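Local coordinates for protein DNA polymerase III, beta subunit (Eubacterium rectale, PDB 3T0P) that probably forms a head-to-tail dimeric ring around DNA, tethering DNA polymerases and other proteins to it and so conferring processivity, at residues Ile17-Ala21 and Leu52-Thr56; Asn48-Leu52 and Pro196-Glu202; Thr142-Ala147 and Val169-Asp173; Gly157-Glu163 and Asp189-Val195. All coordinates share one frame; numbering follows the deposited sequence. Where two conformers were deposited one is given.

How the contacts relate
Contacts 1 and 2 share Leu52 and touch each other. Contact 1 is buried and almost wholly apolar, packing the end of helix 8-18 on strand 52-58, whereas contact 2 joins the N-terminal to the central domain, apolar where Leu52 packs on the helix and ionic at Asp49 and Lys198. Contacts 3 and 4 lie within the central domain and meet along neighbouring strands 166-172 and 157-163, where Thr142 OG1 bonds to Glu158 OE1. Contact 3 is buried and held by hydroxyls and a carbonyl; contact 4 is a backbone ladder running from a buried end to an exposed one. Leu200, on the helix of contact 2, packs against both.

Contact 1 of 4, residues Ile17-Ala21 and Leu52-Thr56; sequences IVSKA and LGIET. With EDO (1,2-ethanediol), chain X.
Ile54 is the main bump, rising from strand 52-58 into a hollow formed by Ile17, Val18, Lys20 and Ala21. Its two branches part at CB: with CG1 anti to the carbonyl carbon (chi1 -51°), the longer arm runs toward Ala21 while CG2 turns to Ile17. The end of that arm, Ile54 CD1, sits 3.7 Å from Ala21 CB and also touches Lys20 CB and the carbonyl oxygen of Ile17. Ile54 CG2 meets Ile17 CG2 at 3.8 Å, the two side chains crossing at about a right angle. This is helix-on-sheet packing in the N-terminal domain of the beta subunit, a family whose rings carry helices on the DNA-facing side and sheets outside. The second bump comes from the helical side: Val18 CG1 settles between Ile54 O, at 3.7 Å, and Thr56 CG2, at 3.6 Å. Thr56 offers that methyl because its OG1 is swung anti to the backbone N (chi1 -156°) and bonds to Thr231 and Asn230. At the other end Leu52 CD2 reaches Lys20 O at 4.0 Å and brushes Ala21 CB. Lys20 gives only the root of its side chain, its NZ turning back to Asn16 O.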
loop_
_atom_site.group_PDB
_atom_site.type_symbol
_atom_site.label_atom_id
_atom_site.label_comp_id
_atom_site.label_asym_id
_atom_site.label_seq_id
_atom_site.Cartn_x
_atom_site.Cartn_y
_atom_site.Cartn_z
ATOM N N ILE B 17 3.424 -14.702 -13.103
ATOM C CA ILE B 17 3.460 -15.960 -12.371
ATOM C C ILE B 17 4.921 -16.364 -12.089
ATOM O O ILE B 17 5.271 -16.576 -10.937
ATOM C CB ILE B 17 2.655 -17.059 -13.121
ATOM C CG1 ILE B 17 1.124 -16.760 -13.007
ATOM C CG2 ILE B 17 2.993 -18.453 -12.569
ATOM C CD1 ILE B 17 0.249 -17.553 -13.951
ATOM N N VAL B 18 5.767 -16.440 -13.120
ATOM C CA VAL B 18 7.147 -16.929 -12.988
ATOM C C VAL B 18 8.035 -15.985 -12.179
ATOM O O VAL B 18 8.986 -16.459 -11.562
ATOM C CB VAL B 18 7.811 -17.324 -14.340
ATOM C CG1 VAL B 18 7.025 -18.441 -15.016
ATOM C CG2 VAL B 18 7.980 -16.130 -15.277
ATOM N N SER B 19 7.704 -14.686 -12.135
ATOM C CA SER B 19 8.423 -13.665 -11.360
ATOM C C SER B 19 8.501 -13.986 -9.861
ATOM O O SER B 19 9.402 -13.488 -9.187
ATOM C CB SER B 19 7.765 -12.301 -11.534
ATOM O OG SER B 19 8.089 -11.822 -12.830
ATOM N N LYS B 20 7.571 -14.803 -9.335
ATOM C CA LYS B 20 7.565 -15.191 -7.910
ATOM C C LYS B 20 8.743 -16.099 -7.543
ATOM O O LYS B 20 8.966 -16.320 -6.364
ATOM C CB LYS B 20 6.240 -15.859 -7.531
ATOM C CG LYS B 20 5.199 -14.846 -7.060
ATOM C CD LYS B 20 4.762 -13.900 -8.176
ATOM C CE LYS B 20 3.675 -12.952 -7.781
ATOM N NZ LYS B 20 3.350 -12.034 -8.908
ATOM N N ALA B 21 9.504 -16.607 -8.545
ATOM C CA ALA B 21 10.673 -17.465 -8.330
ATOM C C ALA B 21 11.955 -16.714 -8.650
ATOM O O ALA B 21 13.042 -17.294 -8.583
ATOM C CB ALA B 21 10.578 -18.709 -9.188
ATOM N N LEU B 52 13.371 -22.996 -5.658
ATOM C CA LEU B 52 12.034 -22.906 -6.226
ATOM C C LEU B 52 12.104 -22.589 -7.710
ATOM O O LEU B 52 12.749 -21.625 -8.109
ATOM C CB LEU B 52 11.258 -21.824 -5.473
ATOM C CG LEU B 52 9.835 -21.547 -5.886
ATOM C CD1 LEU B 52 8.916 -22.638 -5.385
ATOM C CD2 LEU B 52 9.373 -20.198 -5.318
ATOM N N GLY B 53 11.430 -23.416 -8.498
ATOM C CA GLY B 53 11.287 -23.289 -9.939
ATOM C C GLY B 53 9.833 -23.097 -10.321
ATOM O O GLY B 53 8.949 -23.761 -9.777
ATOM N N ILE B 54 9.558 -22.139 -11.209
ATOM C CA ILE B 54 8.207 -21.911 -11.707
ATOM C C ILE B 54 8.309 -21.899 -13.225
ATOM O O ILE B 54 9.168 -21.236 -13.811
ATOM C CB ILE B 54 7.436 -20.682 -11.135
ATOM C CG1 ILE B 54 7.444 -20.660 -9.595
ATOM C CG2 ILE B 54 5.980 -20.673 -11.649
ATOM C CD1 ILE B 54 6.896 -19.388 -8.979
ATOM N N GLU B 55 7.378 -22.608 -13.842
ATOM C CA GLU B 55 7.237 -22.830 -15.271
ATOM C C GLU B 55 5.809 -22.576 -15.672
ATOM O O GLU B 55 4.886 -22.999 -14.977
ATOM C CB GLU B 55 7.574 -24.296 -15.507
ATOM C CG GLU B 55 8.123 -24.678 -16.855
ATOM C CD GLU B 55 8.437 -26.157 -16.800
ATOM O OE1 GLU B 55 7.480 -26.966 -16.807
ATOM O OE2 GLU B 55 9.626 -26.500 -16.613
ATOM N N THR B 56 5.610 -21.915 -16.799
ATOM C CA THR B 56 4.265 -21.627 -17.271
ATOM C C THR B 56 4.277 -21.650 -18.805
ATOM O O THR B 56 5.308 -21.362 -19.436
ATOM C CB THR B 56 3.731 -20.321 -16.623
ATOM O OG1 THR B 56 2.306 -20.320 -16.625
ATOM C CG2 THR B 56 4.271 -19.062 -17.266
HETATM C C1 EDO X . 2.658 -27.316 -17.993
HETATM O O1 EDO X . 2.018 -26.675 -16.875
HETATM C C2 EDO X . 4.176 -27.172 -17.911
HETATM O O2 EDO X . 4.525 -25.853 -17.470
#

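Contact 2 of 4, residues Asn48-Leu52 and Pro196-Glu202; sequences NDMEL and PGKTLQE. With ACT (acetate ion), chain T; ACT (acetate ion), chain S.
Leu52 fills the tight side of this contact, its two methyls splitting over helix 197-206: CD1 lies 3.6 Å from Thr199 OG1 and 3.8 Å from Thr199 CG2, while CD2 rests against Glu202 CB. Thr199 OG1 is also hydrogen-bonded to Ser235 OG. Here the loop between strands 43-48 and 52-58 of the N-terminal domain meets this helix of the central domain, across a junction where strands of both domains join in one antiparallel sheet. The outer side is ionic and looser. Lys198, bent at its last two torsions, brings NZ to Asp49 OD2 at 2.8 Å, on the syn side but 35° out of the carboxylate plane. The same ammonium holds an acetate, probably from the crystallisation liquor, NZ to OXT 2.7 Å. Glu51 slides past Pro196, OE2 to CB 3.6 Å, and its carboxylate stays beyond salt-bridge range of Lys198. Asp49 is set by its own loop: OD1 accepts from Glu51 N, an Asx turn, and from Leu52 N, completing an Asx motif, both from one face of its plane. Replaced by an alanine, Asp49 would probably leave Lys198 without its salt-bridge partner in the chain and those two N-H groups without their acceptor.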
loop_
_atom_site.group_PDB
_atom_site.type_symbol
_atom_site.label_atom_id
_atom_site.label_comp_id
_atom_site.label_asym_id
_atom_site.label_seq_id
_atom_site.Cartn_x
_atom_site.Cartn_y
_atom_site.Cartn_z
ATOM N N ASN B 48 13.986 -19.790 -12.054
ATOM C CA ASN B 48 14.524 -20.753 -11.105
ATOM C C ASN B 48 15.548 -20.109 -10.195
ATOM O O ASN B 48 16.508 -19.529 -10.691
ATOM C CB ASN B 48 15.141 -21.942 -11.851
ATOM C CG ASN B 48 15.534 -23.076 -10.956
ATOM O OD1 ASN B 48 15.114 -23.165 -9.802
ATOM N ND2 ASN B 48 16.350 -23.974 -11.470
ATOM N N ASP B 49 15.372 -20.240 -8.868
ATOM C CA ASP B 49 16.326 -19.714 -7.893
ATOM C C ASP B 49 17.160 -20.848 -7.262
ATOM O O ASP B 49 17.894 -20.600 -6.304
ATOM C CB ASP B 49 15.618 -18.885 -6.814
ATOM C CG ASP B 49 14.695 -19.656 -5.890
ATOM O OD1 ASP B 49 15.125 -20.681 -5.349
ATOM O OD2 ASP B 49 13.555 -19.203 -5.677
HETATM N N MSE B 50 17.048 -22.086 -7.812
HETATM C CA MSE B 50 17.730 -23.338 -7.415
HETATM C C MSE B 50 16.990 -24.073 -6.292
HETATM O O MSE B 50 17.195 -25.275 -6.123
HETATM C CB MSE B 50 19.211 -23.147 -7.048
HETATM C CG MSE B 50 20.032 -22.504 -8.161
HETATM SE SE MSE B 50 19.875 -23.369 -9.919
HETATM C CE MSE B 50 21.008 -24.974 -9.530
ATOM N N GLU B 51 16.145 -23.372 -5.534
ATOM C CA GLU B 51 15.297 -23.963 -4.510
ATOM C C GLU B 51 13.871 -24.088 -5.084
ATOM O O GLU B 51 13.248 -25.141 -4.996
ATOM C CB GLU B 51 15.307 -23.126 -3.219
ATOM C CG GLU B 51 14.358 -23.646 -2.153
ATOM C CD GLU B 51 14.526 -23.034 -0.781
ATOM O OE1 GLU B 51 15.420 -23.499 -0.036
ATOM O OE2 GLU B 51 13.751 -22.109 -0.440
ATOM N N LEU B 52 13.371 -22.996 -5.658
ATOM C CA LEU B 52 12.034 -22.906 -6.226
ATOM C C LEU B 52 12.104 -22.589 -7.710
ATOM O O LEU B 52 12.749 -21.625 -8.109
ATOM C CB LEU B 52 11.258 -21.824 -5.473
ATOM C CG LEU B 52 9.835 -21.547 -5.886
ATOM C CD1 LEU B 52 8.916 -22.638 -5.385
ATOM C CD2 LEU B 52 9.373 -20.198 -5.318
ATOM N N PRO B 196 9.855 -25.804 2.109
ATOM C CA PRO B 196 10.372 -24.481 2.502
ATOM C C PRO B 196 9.263 -23.429 2.617
ATOM O O PRO B 196 8.296 -23.477 1.857
ATOM C CB PRO B 196 11.332 -24.124 1.356
ATOM C CG PRO B 196 11.748 -25.446 0.797
ATOM C CD PRO B 196 10.543 -26.312 0.901
ATOM N N GLY B 197 9.401 -22.524 3.589
ATOM C CA GLY B 197 8.443 -21.457 3.844
ATOM C C GLY B 197 8.270 -20.547 2.655
ATOM O O GLY B 197 7.136 -20.235 2.276
ATOM N N LYS B 198 9.401 -20.167 2.018
ATOM C CA LYS B 198 9.387 -19.314 0.827
ATOM C C LYS B 198 8.537 -19.934 -0.313
ATOM O O LYS B 198 7.852 -19.205 -1.001
ATOM C CB LYS B 198 10.810 -19.042 0.343
ATOM C CG LYS B 198 10.896 -17.940 -0.728
ATOM C CD LYS B 198 12.360 -17.615 -1.128
ATOM C CE LYS B 198 13.127 -18.749 -1.812
ATOM N NZ LYS B 198 12.516 -19.177 -3.106
ATOM N N THR B 199 8.575 -21.266 -0.499
ATOM C CA THR B 199 7.793 -21.945 -1.543
ATOM C C THR B 199 6.304 -21.719 -1.347
ATOM O O THR B 199 5.607 -21.383 -2.290
ATOM C CB THR B 199 8.111 -23.429 -1.543
ATOM O OG1 THR B 199 9.454 -23.571 -1.993
ATOM C CG2 THR B 199 7.138 -24.240 -2.409
ATOM N N LEU B 200 5.842 -21.913 -0.120
ATOM C CA LEU B 200 4.459 -21.735 0.300
ATOM C C LEU B 200 4.049 -20.286 0.240
ATOM O O LEU B 200 2.945 -20.021 -0.225
ATOM C CB LEU B 200 4.240 -22.324 1.695
ATOM C CG LEU B 200 4.555 -23.828 1.777
ATOM C CD1 LEU B 200 4.418 -24.308 3.181
ATOM C CD2 LEU B 200 3.667 -24.652 0.837
ATOM N N GLN B 201 4.933 -19.349 0.619
ATOM C CA GLN B 201 4.624 -17.912 0.526
ATOM C C GLN B 201 4.469 -17.480 -0.936
ATOM O O GLN B 201 3.507 -16.791 -1.264
ATOM C CB GLN B 201 5.717 -17.066 1.187
ATOM C CG GLN B 201 5.682 -17.068 2.698
ATOM C CD GLN B 201 6.958 -16.522 3.312
ATOM O OE1 GLN B 201 8.039 -16.500 2.696
ATOM N NE2 GLN B 201 6.876 -16.120 4.575
ATOM N N GLU B 202 5.375 -17.931 -1.820
ATOM C CA GLU B 202 5.325 -17.564 -3.243
ATOM C C GLU B 202 4.135 -18.211 -3.959
ATOM O O GLU B 202 3.518 -17.573 -4.815
ATOM C CB GLU B 202 6.643 -17.927 -3.950
ATOM C CG GLU B 202 7.853 -17.155 -3.424
ATOM C CD GLU B 202 7.673 -15.653 -3.263
ATOM O OE1 GLU B 202 7.167 -15.010 -4.208
ATOM O OE2 GLU B 202 8.008 -15.125 -2.178
HETATM C C ACT T . 12.034 -16.104 -4.491
HETATM O O ACT T . 11.499 -15.025 -4.695
HETATM O OXT ACT T . 11.331 -17.095 -4.327
HETATM C CH3 ACT T . 13.544 -16.151 -4.397
HETATM C C ACT S . 14.301 -26.399 -8.568
HETATM O O ACT S . 15.337 -26.103 -9.174
HETATM O OXT ACT S . 13.331 -25.738 -8.783
HETATM C CH3 ACT S . 14.192 -27.562 -7.619
#

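Contact 3 of 4, residues Thr142-Ala147 and Val169-Asp173; sequences TIFSIA and VVSLD
Val169 meets Thr142 where the loop after helix 132-140 lies on strand 166-172 of the central domain, a turn of chain laid over one face of an antiparallel sheet. Val169 CG1 touches Thr142 OG1 at 3.7 Å and, less closely, CG2, the side chains crossing at about a right angle; the threonine hydroxyl has its polar partners in Val138 O and Glu158 OE1. Two residues on, Ser171 carries the polar centre of the contact. Its OG stands between the backbone N and the carbonyl carbon (chi1 63°), which lifts it to the loop. There it donates to Thr142 O over a short 2.5 Å, tilted 26° from the carbonyl plane. Ser145 N reaches the same oxygen from the opposite face, closing the turn, so the carbonyl is gripped from both sides. Ser145 OG lies 2.7 Å from Ser171 OG as a further hydrogen bond, and Ser178 OG extends the hydroxyl cluster. Beside it, Ile146 CG2 packs on Ser171 CB at 3.7 Å. With an alanine in place of Ser171, Thr142 O would probably lose one of its donors and Ser145 OG its bond to this strand, keeping Ser178 OG. Leu172 points its side chain away and meets the loop through its backbone, Ser145 O lying 3.1 Å from Leu172 C. Asp173 turns back toward the loop, its CB against Ala147 CA, and its OD2 is paired with Arg176. One water spans the end, donating to Ile146 O at 2.8 Å and to Asp173 OD2 at 2.6 Å.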
loop_
_atom_site.group_PDB
_atom_site.type_symbol
_atom_site.label_atom_id
_atom_site.label_comp_id
_atom_site.label_asym_id
_atom_site.label_seq_id
_atom_site.Cartn_x
_atom_site.Cartn_y
_atom_site.Cartn_z
ATOM N N THR B 142 -1.286 -21.318 8.687
ATOM C CA THR B 142 -0.100 -21.871 9.348
ATOM C C THR B 142 1.214 -21.138 9.068
ATOM O O THR B 142 2.135 -21.246 9.879
ATOM C CB THR B 142 0.117 -23.364 8.930
ATOM O OG1 THR B 142 0.260 -23.440 7.512
ATOM C CG2 THR B 142 -0.998 -24.276 9.368
ATOM N N ILE B 143 1.352 -20.488 7.915
ATOM C CA ILE B 143 2.619 -19.875 7.470
ATOM C C ILE B 143 3.218 -18.836 8.443
ATOM O O ILE B 143 4.444 -18.694 8.490
ATOM C CB ILE B 143 2.511 -19.293 6.031
ATOM C CG1 ILE B 143 3.882 -19.284 5.309
ATOM C CG2 ILE B 143 1.827 -17.907 5.983
ATOM C CD1 ILE B 143 4.482 -20.619 5.081
ATOM N N PHE B 144 2.379 -18.140 9.219
ATOM C CA PHE B 144 2.820 -17.090 10.127
ATOM C C PHE B 144 3.726 -17.590 11.255
ATOM O O PHE B 144 4.383 -16.759 11.874
ATOM C CB PHE B 144 1.601 -16.382 10.735
ATOM C CG PHE B 144 0.745 -17.273 11.592
ATOM C CD1 PHE B 144 1.091 -17.534 12.911
ATOM C CD2 PHE B 144 -0.391 -17.880 11.073
ATOM C CE1 PHE B 144 0.326 -18.394 13.698
ATOM C CE2 PHE B 144 -1.151 -18.747 11.860
ATOM C CZ PHE B 144 -0.805 -18.971 13.174
ATOM N N SER B 145 3.726 -18.909 11.575
ATOM C CA SER B 145 4.512 -19.372 12.719
ATOM C C SER B 145 5.750 -20.200 12.344
ATOM O O SER B 145 6.272 -20.919 13.184
ATOM C CB SER B 145 3.644 -20.110 13.731
ATOM O OG SER B 145 2.836 -21.086 13.115
ATOM N N ILE B 146 6.281 -20.012 11.128
ATOM C CA ILE B 146 7.571 -20.578 10.732
ATOM C C ILE B 146 8.655 -19.655 11.351
ATOM O O ILE B 146 8.353 -18.490 11.629
ATOM C CB ILE B 146 7.711 -20.718 9.184
ATOM C CG1 ILE B 146 7.694 -19.329 8.481
ATOM C CG2 ILE B 146 6.667 -21.692 8.606
ATOM C CD1 ILE B 146 8.093 -19.323 6.980
ATOM N N ALA B 147 9.891 -20.133 11.558
ATOM C CA ALA B 147 10.919 -19.264 12.145
ATOM C C ALA B 147 11.296 -18.107 11.207
ATOM O O ALA B 147 11.334 -18.281 9.991
ATOM C CB ALA B 147 12.149 -20.061 12.515
ATOM N N VAL B 169 -0.839 -30.208 8.371
ATOM C CA VAL B 169 0.122 -29.160 8.038
ATOM C C VAL B 169 0.574 -28.536 9.336
ATOM O O VAL B 169 -0.260 -28.172 10.163
ATOM C CB VAL B 169 -0.456 -28.144 7.020
ATOM C CG1 VAL B 169 0.524 -27.006 6.732
ATOM C CG2 VAL B 169 -0.843 -28.860 5.725
ATOM N N VAL B 170 1.907 -28.491 9.553
ATOM C CA VAL B 170 2.508 -28.041 10.819
ATOM C C VAL B 170 3.598 -27.008 10.569
ATOM O O VAL B 170 4.439 -27.200 9.695
ATOM C CB VAL B 170 3.090 -29.244 11.638
ATOM C CG1 VAL B 170 3.643 -28.812 12.994
ATOM C CG2 VAL B 170 2.076 -30.358 11.823
ATOM N N SER B 171 3.604 -25.936 11.378
ATOM C CA SER B 171 4.676 -24.953 11.460
ATOM C C SER B 171 4.967 -24.669 12.935
ATOM O O SER B 171 4.077 -24.804 13.782
ATOM C CB SER B 171 4.346 -23.679 10.713
ATOM O OG SER B 171 3.215 -23.050 11.281
ATOM N N LEU B 172 6.221 -24.341 13.251
ATOM C CA LEU B 172 6.652 -24.021 14.599
ATOM C C LEU B 172 7.915 -23.168 14.546
ATOM O O LEU B 172 8.682 -23.248 13.596
ATOM C CB LEU B 172 6.834 -25.281 15.487
ATOM C CG LEU B 172 7.932 -26.294 15.155
ATOM C CD1 LEU B 172 9.224 -25.992 15.917
ATOM C CD2 LEU B 172 7.499 -27.683 15.561
ATOM N N ASP B 173 8.118 -22.332 15.555
ATOM C CA ASP B 173 9.282 -21.450 15.591
ATOM C C ASP B 173 10.021 -21.532 16.941
ATOM O O ASP B 173 10.968 -20.785 17.161
ATOM C CB ASP B 173 8.844 -20.011 15.280
ATOM C CG ASP B 173 7.825 -19.424 16.249
ATOM O OD1 ASP B 173 7.453 -20.123 17.228
ATOM O OD2 ASP B 173 7.419 -18.253 16.049
HETATM O O HOH W 1 7.637 -16.924 13.790
#

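Contact 4 of 4, residues Gly157-Glu163 and Asp189-Val195; sequences GELFEIE and DSKKVVV
Phe160 and Val193 face each other at a hydrogen-bonded pair of an antiparallel ladder, in which strand 187-196 is outermost, within this chain, in the antiparallel sheet that the central domain shares with the C-terminal one. Phe160 N gives its proton to Val193 O at 2.7 Å, N-H...O angle 174°, and Val193 N answers to Phe160 O. Equivalent pairs of bonds join Glu158 with Val195 and Ile162 with Lys191, six in all. Between them CA-H...O contacts fill in, such as Leu159 CA to Val193 O at 3.4 Å. On the face that carries Phe160, Val193 and Val195, apolar side chains pack between Glu158 at one end and Lys191 toward the other: the ring takes Val195 CG2 obliquely at CD1, 3.6 Å away, and Phe160 CB meets Val193 CG2 at 4.0 Å. The other face starts apolar and grows charged. Leu159, its CG swung anti to the backbone N (chi1 177°), leans CD1 on Lys192 CG at 3.8 Å and touches Val194, while Glu161 and Lys192 lie side by side. Farther out, Leu200 of helix 197-206 covers Phe160 and Val195, and strand 166-172 flanks strand 157-163. From there Arg168 NE forms a salt bridge to Glu161 OE1.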
loop_
_atom_site.group_PDB
_atom_site.type_symbol
_atom_site.label_atom_id
_atom_site.label_comp_id
_atom_site.label_asym_id
_atom_site.label_seq_id
_atom_site.Cartn_x
_atom_site.Cartn_y
_atom_site.Cartn_z
ATOM N N GLY B 157 10.553 -24.228 7.381
ATOM C CA GLY B 157 9.582 -24.873 6.514
ATOM C C GLY B 157 8.313 -25.287 7.228
ATOM O O GLY B 157 8.140 -25.013 8.415
ATOM N N GLU B 158 7.399 -25.919 6.485
ATOM C CA GLU B 158 6.174 -26.483 7.024
ATOM C C GLU B 158 6.136 -27.964 6.774
ATOM O O GLU B 158 6.389 -28.401 5.645
ATOM C CB GLU B 158 4.929 -25.846 6.432
ATOM C CG GLU B 158 4.815 -24.378 6.760
ATOM C CD GLU B 158 3.414 -23.819 6.850
ATOM O OE1 GLU B 158 2.518 -24.237 6.086
ATOM O OE2 GLU B 158 3.226 -22.925 7.698
ATOM N N LEU B 159 5.813 -28.736 7.817
ATOM C CA LEU B 159 5.622 -30.164 7.685
ATOM C C LEU B 159 4.301 -30.444 6.944
ATOM O O LEU B 159 3.261 -29.869 7.278
ATOM C CB LEU B 159 5.607 -30.850 9.066
ATOM C CG LEU B 159 5.340 -32.372 9.069
ATOM C CD1 LEU B 159 6.576 -33.152 8.658
ATOM C CD2 LEU B 159 4.870 -32.829 10.430
ATOM N N PHE B 160 4.360 -31.332 5.943
ATOM C CA PHE B 160 3.204 -31.832 5.211
ATOM C C PHE B 160 3.146 -33.332 5.491
ATOM O O PHE B 160 4.087 -34.048 5.153
ATOM C CB PHE B 160 3.317 -31.493 3.718
ATOM C CG PHE B 160 2.765 -30.123 3.401
ATOM C CD1 PHE B 160 3.441 -28.969 3.796
ATOM C CD2 PHE B 160 1.569 -29.982 2.710
ATOM C CE1 PHE B 160 2.920 -27.702 3.528
ATOM C CE2 PHE B 160 1.051 -28.708 2.431
ATOM C CZ PHE B 160 1.725 -27.576 2.858
ATOM N N GLU B 161 2.100 -33.796 6.201
ATOM C CA GLU B 161 1.965 -35.199 6.585
ATOM C C GLU B 161 0.630 -35.790 6.121
ATOM O O GLU B 161 -0.433 -35.225 6.382
ATOM C CB GLU B 161 2.114 -35.331 8.092
ATOM C CG GLU B 161 2.309 -36.747 8.587
ATOM C CD GLU B 161 2.464 -36.858 10.092
ATOM O OE1 GLU B 161 2.378 -35.819 10.788
ATOM O OE2 GLU B 161 2.657 -37.996 10.579
ATOM N N ILE B 162 0.708 -36.917 5.415
ATOM C CA ILE B 162 -0.435 -37.642 4.860
ATOM C C ILE B 162 -0.423 -39.059 5.392
ATOM O O ILE B 162 0.617 -39.711 5.365
ATOM C CB ILE B 162 -0.402 -37.637 3.305
ATOM C CG1 ILE B 162 -0.704 -36.252 2.735
ATOM C CG2 ILE B 162 -1.355 -38.685 2.718
ATOM C CD1 ILE B 162 -0.014 -35.968 1.390
ATOM N N GLU B 163 -1.584 -39.514 5.888
ATOM C CA GLU B 163 -1.888 -40.858 6.386
ATOM C C GLU B 163 -3.313 -41.155 5.954
ATOM O O GLU B 163 -4.229 -40.428 6.346
ATOM C CB GLU B 163 -1.732 -40.969 7.931
ATOM C CG GLU B 163 -0.441 -40.414 8.523
ATOM C CD GLU B 163 0.824 -41.236 8.344
ATOM O OE1 GLU B 163 0.818 -42.431 8.724
ATOM O OE2 GLU B 163 1.846 -40.662 7.897
ATOM N N ASP B 189 -0.858 -43.056 0.108
ATOM C CA ASP B 189 0.250 -43.663 0.834
ATOM C C ASP B 189 0.787 -42.656 1.825
ATOM O O ASP B 189 0.655 -41.448 1.603
ATOM C CB ASP B 189 1.383 -44.115 -0.107
ATOM C CG ASP B 189 1.039 -45.227 -1.078
ATOM O OD1 ASP B 189 0.084 -45.996 -0.795
ATOM O OD2 ASP B 189 1.730 -45.336 -2.116
ATOM N N SER B 190 1.373 -43.141 2.922
ATOM C CA SER B 190 1.947 -42.276 3.930
ATOM C C SER B 190 3.099 -41.460 3.340
ATOM O O SER B 190 3.896 -41.972 2.550
ATOM C CB SER B 190 2.408 -43.080 5.131
ATOM O OG SER B 190 1.259 -43.579 5.793
ATOM N N LYS B 191 3.136 -40.185 3.707
ATOM C CA LYS B 191 4.153 -39.226 3.279
ATOM C C LYS B 191 4.345 -38.214 4.387
ATOM O O LYS B 191 3.367 -37.829 5.022
ATOM C CB LYS B 191 3.759 -38.545 1.950
ATOM C CG LYS B 191 4.488 -39.130 0.754
ATOM C CD LYS B 191 3.676 -39.009 -0.523
ATOM C CE LYS B 191 4.288 -39.827 -1.627
ATOM N NZ LYS B 191 3.341 -40.012 -2.747
ATOM N N LYS B 192 5.595 -37.811 4.635
ATOM C CA LYS B 192 5.988 -36.842 5.655
ATOM C C LYS B 192 7.165 -36.039 5.099
ATOM O O LYS B 192 8.266 -36.565 4.978
ATOM C CB LYS B 192 6.355 -37.604 6.950
ATOM C CG LYS B 192 6.077 -36.848 8.228
ATOM C CD LYS B 192 6.657 -37.568 9.444
ATOM C CE LYS B 192 6.741 -36.638 10.635
ATOM N NZ LYS B 192 7.047 -37.356 11.914
ATOM N N VAL B 193 6.919 -34.796 4.687
ATOM C CA VAL B 193 7.937 -33.926 4.087
ATOM C C VAL B 193 7.882 -32.513 4.678
ATOM O O VAL B 193 6.851 -32.093 5.216
ATOM C CB VAL B 193 7.833 -33.867 2.541
ATOM C CG1 VAL B 193 8.051 -35.245 1.918
ATOM C CG2 VAL B 193 6.520 -33.230 2.070
ATOM N N VAL B 194 8.987 -31.773 4.544
ATOM C CA VAL B 194 9.079 -30.407 5.029
ATOM C C VAL B 194 9.328 -29.505 3.804
ATOM O O VAL B 194 10.371 -29.599 3.140
ATOM C CB VAL B 194 10.134 -30.221 6.152
ATOM C CG1 VAL B 194 10.101 -28.796 6.709
ATOM C CG2 VAL B 194 9.926 -31.230 7.276
ATOM N N VAL B 195 8.328 -28.677 3.501
ATOM C CA VAL B 195 8.307 -27.754 2.379
ATOM C C VAL B 195 8.873 -26.398 2.839
ATOM O O VAL B 195 8.369 -25.865 3.826
ATOM C CB VAL B 195 6.871 -27.588 1.776
ATOM C CG1 VAL B 195 6.906 -26.742 0.502
ATOM C CG2 VAL B 195 6.212 -28.954 1.512
#